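Heat shock protein-related protein (Deinococcus radiodurans, PDB 4FEI) probably acts as a small heat shock protein chaperone, its alpha-crystallin domain belonging to a stress-response system that keeps unfolding proteins from aggregating. Local coordinates at residues L67-V79 and V86-I98. Residues are numbered along the deposited sequence; the frame is centred on the assembly and turned at random.
Sequences LAFPEPVRPASGV and VLTVRFEKLRPTI
F69 turns the edge of its ring into the face of F91, a T-shaped pair at one end of the alpha-crystallin domain's immunoglobulin-like beta sandwich. There the loop leaving strand 62-68 of one sheet crosses to the other sheet and runs beside strand 86-92. Ring centroids lie 4.8 Å apart with planes at 77°, and F69 CE2 sits over the centre of the F91 ring. V73 wedges in next to the pair: CG2 lies over one face of F69, while CG1, anti to the carbonyl carbon (chi1 -60°), packs 3.6 Å from F91 CB. G78 CA approaches F91 CD1, and L41 of strand 40-47 packs against both phenylalanine side chains. Without the F91 ring, as with an alanine here, the F69 edge would probably lose its aromatic face and a gap would open beside G78 CA.

Backbone bonds hold the crossing chain at three places. V79 and R90 form an antiparallel hydrogen-bonded pair, with R90 N to V79 O at 2.9 Å. R74 N donates to E92 O, lying nearly in line with that carbonyl, and L94 N meets P72 O at 3.1 Å with a nearly linear N-H (178°). A water bridges S77 O and R90 O, its bond to R90 O being weak.

R74 NH1 makes only a long salt bridge to E92 OE1, 3.7 Å, the guanidinium and carboxylate planes steeply inclined to each other. K93 NZ is paired mainly with D13, and a water links it to E71 OE2.

In the type II turn R74-S77, one hydroxyl ties the turn to the strand: S77 OG donates to R74 O at 2.8 Å and weakly accepts E92 N at 3.3 Å.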
loop_
_atom_site.group_PDB
_atom_site.type_symbol
_atom_site.label_atom_id
_atom_site.label_comp_id
_atom_site.label_asym_id
_atom_site.label_seq_id
_atom_site.Cartn_x
_atom_site.Cartn_y
_atom_site.Cartn_z
ATOM N N LEU A 67 3.298 13.119 -12.786
ATOM C CA LEU A 67 3.773 11.926 -13.495
ATOM C C LEU A 67 3.532 12.093 -14.986
ATOM O O LEU A 67 2.396 12.354 -15.407
ATOM C CB LEU A 67 3.071 10.638 -12.996
ATOM C CG LEU A 67 2.999 10.313 -11.503
ATOM C CD1 LEU A 67 1.876 9.335 -11.274
ATOM C CD2 LEU A 67 4.313 9.768 -10.906
ATOM N N ALA A 68 4.604 11.967 -15.773
ATOM C CA ALA A 68 4.531 12.203 -17.231
ATOM C C ALA A 68 4.042 10.944 -17.880
ATOM O O ALA A 68 4.497 9.845 -17.497
ATOM C CB ALA A 68 5.918 12.553 -17.781
ATOM N N PHE A 69 3.117 11.069 -18.834
ATOM C CA PHE A 69 2.661 9.891 -19.612
ATOM C C PHE A 69 3.816 9.306 -20.437
ATOM O O PHE A 69 4.466 10.028 -21.172
ATOM C CB PHE A 69 1.519 10.242 -20.558
ATOM C CG PHE A 69 0.266 10.692 -19.870
ATOM C CD1 PHE A 69 -0.169 12.029 -19.962
ATOM C CD2 PHE A 69 -0.500 9.786 -19.154
ATOM C CE1 PHE A 69 -1.332 12.445 -19.317
ATOM C CE2 PHE A 69 -1.686 10.186 -18.505
ATOM C CZ PHE A 69 -2.103 11.520 -18.593
ATOM N N PRO A 70 4.063 7.997 -20.313
ATOM C CA PRO A 70 5.134 7.326 -21.095
ATOM C C PRO A 70 4.762 7.272 -22.561
ATOM O O PRO A 70 5.636 7.091 -23.411
ATOM C CB PRO A 70 5.155 5.873 -20.529
ATOM C CG PRO A 70 4.401 5.957 -19.215
ATOM C CD PRO A 70 3.390 7.069 -19.380
ATOM N N GLU A 71 3.457 7.405 -22.827
ATOM C CA GLU A 71 2.875 7.318 -24.168
ATOM C C GLU A 71 1.789 8.388 -24.253
ATOM O O GLU A 71 1.038 8.555 -23.299
ATOM C CB GLU A 71 2.227 5.947 -24.315
ATOM C CG GLU A 71 2.497 5.252 -25.601
ATOM C CD GLU A 71 3.881 4.623 -25.613
ATOM O OE1 GLU A 71 4.859 5.363 -25.955
ATOM O OE2 GLU A 71 3.974 3.385 -25.309
ATOM N N PRO A 72 1.681 9.101 -25.397
ATOM C CA PRO A 72 0.584 10.072 -25.561
ATOM C C PRO A 72 -0.811 9.424 -25.454
ATOM O O PRO A 72 -1.040 8.349 -25.990
ATOM C CB PRO A 72 0.842 10.677 -26.947
ATOM C CG PRO A 72 1.767 9.663 -27.640
ATOM C CD PRO A 72 2.600 9.095 -26.554
ATOM N N VAL A 73 -1.723 10.084 -24.742
ATOM C CA VAL A 73 -3.086 9.578 -24.555
ATOM C C VAL A 73 -4.129 10.544 -25.110
ATOM O O VAL A 73 -3.856 11.736 -25.254
ATOM C CB VAL A 73 -3.410 9.272 -23.056
ATOM C CG1 VAL A 73 -2.444 8.215 -22.485
ATOM C CG2 VAL A 73 -3.377 10.548 -22.204
ATOM N N ARG A 74 -5.317 10.029 -25.434
ATOM C CA ARG A 74 -6.414 10.890 -25.836
ATOM C C ARG A 74 -6.814 11.786 -24.668
ATOM O O ARG A 74 -6.875 11.321 -23.537
ATOM C CB ARG A 74 -7.633 10.101 -26.289
ATOM C CG ARG A 74 -7.491 9.397 -27.628
ATOM C CD ARG A 74 -8.849 8.929 -28.098
ATOM N NE ARG A 74 -9.722 10.098 -28.227
ATOM C CZ ARG A 74 -11.035 10.048 -28.429
ATOM N NH1 ARG A 74 -11.647 8.853 -28.529
ATOM N NH2 ARG A 74 -11.733 11.187 -28.540
ATOM N N PRO A 75 -7.096 13.081 -24.953
ATOM C CA PRO A 75 -7.532 14.013 -23.910
ATOM C C PRO A 75 -8.847 13.590 -23.240
ATOM O O PRO A 75 -9.766 13.136 -23.921
ATOM C CB PRO A 75 -7.710 15.332 -24.683
ATOM C CG PRO A 75 -7.871 14.926 -26.151
ATOM C CD PRO A 75 -6.945 13.750 -26.266
ATOM N N ALA A 76 -8.923 13.747 -21.922
ATOM C CA ALA A 76 -10.166 13.557 -21.150
ATOM C C ALA A 76 -10.702 12.128 -21.135
ATOM O O ALA A 76 -11.883 11.897 -20.902
ATOM C CB ALA A 76 -11.267 14.552 -21.574
ATOM N N SER A 77 -9.812 11.169 -21.349
ATOM C CA SER A 77 -10.183 9.764 -21.345
ATOM C C SER A 77 -9.894 9.040 -20.043
ATOM O O SER A 77 -10.148 7.840 -19.941
ATOM C CB SER A 77 -9.469 9.050 -22.491
ATOM O OG SER A 77 -8.069 9.115 -22.324
ATOM N N GLY A 78 -9.378 9.744 -19.043
ATOM C CA GLY A 78 -8.963 9.071 -17.805
ATOM C C GLY A 78 -10.085 8.631 -16.882
ATOM O O GLY A 78 -10.984 9.419 -16.570
ATOM N N VAL A 79 -10.016 7.374 -16.441
ATOM C CA VAL A 79 -10.992 6.762 -15.521
ATOM C C VAL A 79 -10.248 6.066 -14.369
ATOM O O VAL A 79 -9.400 5.203 -14.608
ATOM C CB VAL A 79 -11.897 5.716 -16.249
ATOM C CG1 VAL A 79 -12.888 5.048 -15.268
ATOM C CG2 VAL A 79 -12.650 6.364 -17.460
ATOM N N VAL A 86 -4.860 -0.047 -3.943
ATOM C CA VAL A 86 -4.240 0.263 -5.238
ATOM C C VAL A 86 -5.172 1.141 -6.077
ATOM O O VAL A 86 -6.324 0.761 -6.356
ATOM C CB VAL A 86 -3.883 -1.053 -6.005
ATOM C CG1 VAL A 86 -3.390 -0.797 -7.457
ATOM C CG2 VAL A 86 -2.884 -1.924 -5.174
ATOM N N LEU A 87 -4.658 2.278 -6.525
ATOM C CA LEU A 87 -5.378 3.113 -7.469
ATOM C C LEU A 87 -5.007 2.777 -8.911
ATOM O O LEU A 87 -3.871 2.921 -9.304
ATOM C CB LEU A 87 -5.094 4.580 -7.183
ATOM C CG LEU A 87 -5.791 5.594 -8.109
ATOM C CD1 LEU A 87 -7.288 5.607 -7.888
ATOM C CD2 LEU A 87 -5.204 6.941 -7.845
ATOM N N THR A 88 -5.985 2.354 -9.706
ATOM C CA THR A 88 -5.787 2.073 -11.133
ATOM C C THR A 88 -6.442 3.174 -11.950
ATOM O O THR A 88 -7.664 3.331 -11.925
ATOM C CB THR A 88 -6.398 0.680 -11.500
ATOM O OG1 THR A 88 -5.860 -0.335 -10.630
ATOM C CG2 THR A 88 -6.132 0.308 -12.971
ATOM N N VAL A 89 -5.625 3.941 -12.660
ATOM C CA VAL A 89 -6.114 4.967 -13.553
ATOM C C VAL A 89 -5.858 4.577 -15.018
ATOM O O VAL A 89 -4.729 4.420 -15.427
ATOM C CB VAL A 89 -5.431 6.368 -13.280
ATOM C CG1 VAL A 89 -6.200 7.521 -14.037
ATOM C CG2 VAL A 89 -5.276 6.643 -11.765
ATOM N N ARG A 90 -6.914 4.482 -15.808
ATOM C CA ARG A 90 -6.832 3.991 -17.156
ATOM C C ARG A 90 -7.064 5.119 -18.200
ATOM O O ARG A 90 -8.035 5.888 -18.099
ATOM C CB ARG A 90 -7.873 2.892 -17.309
ATOM C CG ARG A 90 -7.674 2.014 -18.487
ATOM C CD ARG A 90 -8.282 0.629 -18.201
ATOM N NE ARG A 90 -7.789 -0.344 -19.166
ATOM C CZ ARG A 90 -8.003 -1.647 -19.089
ATOM N NH1 ARG A 90 -7.502 -2.444 -20.023
ATOM N NH2 ARG A 90 -8.706 -2.157 -18.073
ATOM N N PHE A 91 -6.184 5.190 -19.201
ATOM C CA PHE A 91 -6.267 6.198 -20.228
ATOM C C PHE A 91 -6.223 5.484 -21.572
ATOM O O PHE A 91 -5.516 4.456 -21.726
ATOM C CB PHE A 91 -5.071 7.172 -20.177
ATOM C CG PHE A 91 -4.926 7.934 -18.888
ATOM C CD1 PHE A 91 -5.524 9.169 -18.733
ATOM C CD2 PHE A 91 -4.161 7.413 -17.819
ATOM C CE1 PHE A 91 -5.390 9.898 -17.536
ATOM C CE2 PHE A 91 -4.028 8.111 -16.629
ATOM C CZ PHE A 91 -4.647 9.373 -16.497
ATOM N N GLU A 92 -6.937 6.006 -22.568
ATOM C CA GLU A 92 -6.838 5.404 -23.882
ATOM C C GLU A 92 -5.732 6.062 -24.674
ATOM O O GLU A 92 -5.623 7.273 -24.692
ATOM C CB GLU A 92 -8.185 5.336 -24.642
ATOM C CG GLU A 92 -8.873 6.591 -24.865
ATOM C CD GLU A 92 -10.230 6.398 -25.557
ATOM O OE1 GLU A 92 -10.255 5.890 -26.713
ATOM O OE2 GLU A 92 -11.261 6.794 -24.949
ATOM N N LYS A 93 -4.891 5.248 -25.299
ATOM C CA LYS A 93 -3.751 5.722 -26.072
ATOM C C LYS A 93 -4.191 6.374 -27.378
ATOM O O LYS A 93 -5.221 6.040 -27.958
ATOM C CB LYS A 93 -2.794 4.560 -26.357
ATOM C CG LYS A 93 -1.923 4.189 -25.158
ATOM C CD LYS A 93 -1.529 2.712 -25.119
ATOM C CE LYS A 93 -0.451 2.366 -26.107
ATOM N NZ LYS A 93 0.077 0.974 -25.772
ATOM N N LEU A 94 -3.396 7.347 -27.806
ATOM C CA LEU A 94 -3.539 7.997 -29.096
ATOM C C LEU A 94 -3.230 7.023 -30.258
ATOM O O LEU A 94 -3.896 7.034 -31.287
ATOM C CB LEU A 94 -2.554 9.153 -29.140
ATOM C CG LEU A 94 -3.060 10.453 -29.715
ATOM C CD1 LEU A 94 -3.951 11.096 -28.681
ATOM C CD2 LEU A 94 -1.871 11.377 -30.117
ATOM N N ARG A 95 -2.189 6.214 -30.073
ATOM C CA ARG A 95 -1.762 5.199 -30.991
ATOM C C ARG A 95 -1.876 3.856 -30.237
ATOM O O ARG A 95 -0.907 3.389 -29.606
ATOM C CB ARG A 95 -0.322 5.484 -31.442
ATOM C CG ARG A 95 0.285 4.491 -32.456
ATOM C CD ARG A 95 1.773 4.853 -32.739
ATOM N NE ARG A 95 2.567 3.686 -33.156
ATOM C CZ ARG A 95 3.082 2.762 -32.321
ATOM N NH1 ARG A 95 3.784 1.734 -32.814
ATOM N NH2 ARG A 95 2.901 2.849 -30.993
ATOM N N PRO A 96 -3.074 3.231 -30.294
ATOM C CA PRO A 96 -3.290 1.944 -29.632
ATOM C C PRO A 96 -2.394 0.901 -30.270
ATOM O O PRO A 96 -2.164 0.956 -31.480
ATOM C CB PRO A 96 -4.763 1.618 -29.946
ATOM C CG PRO A 96 -5.375 2.905 -30.425
ATOM C CD PRO A 96 -4.263 3.664 -31.063
ATOM N N THR A 97 -1.863 -0.000 -29.453
ATOM C CA THR A 97 -1.214 -1.228 -29.921
ATOM C C THR A 97 -2.077 -2.451 -29.546
ATOM O O THR A 97 -2.958 -2.370 -28.692
ATOM C CB THR A 97 0.198 -1.436 -29.306
ATOM O OG1 THR A 97 0.068 -1.549 -27.890
ATOM C CG2 THR A 97 1.144 -0.279 -29.659
ATOM N N ILE A 98 -1.823 -3.579 -30.192
ATOM C CA ILE A 98 -2.537 -4.804 -29.937
ATOM C C ILE A 98 -1.503 -5.932 -29.798
ATOM O O ILE A 98 -0.624 -6.120 -30.675
ATOM C CB ILE A 98 -3.537 -5.114 -31.040
ATOM C CG1 ILE A 98 -4.551 -3.963 -31.183
ATOM C CG2 ILE A 98 -4.290 -6.437 -30.732
ATOM C CD1 ILE A 98 -4.162 -2.883 -32.177
HETATM O O HOH W 1 2.489 1.642 -26.967
HETATM O O HOH W 2 -0.030 6.269 -27.752
HETATM O O HOH W 3 -9.694 5.120 -20.232
#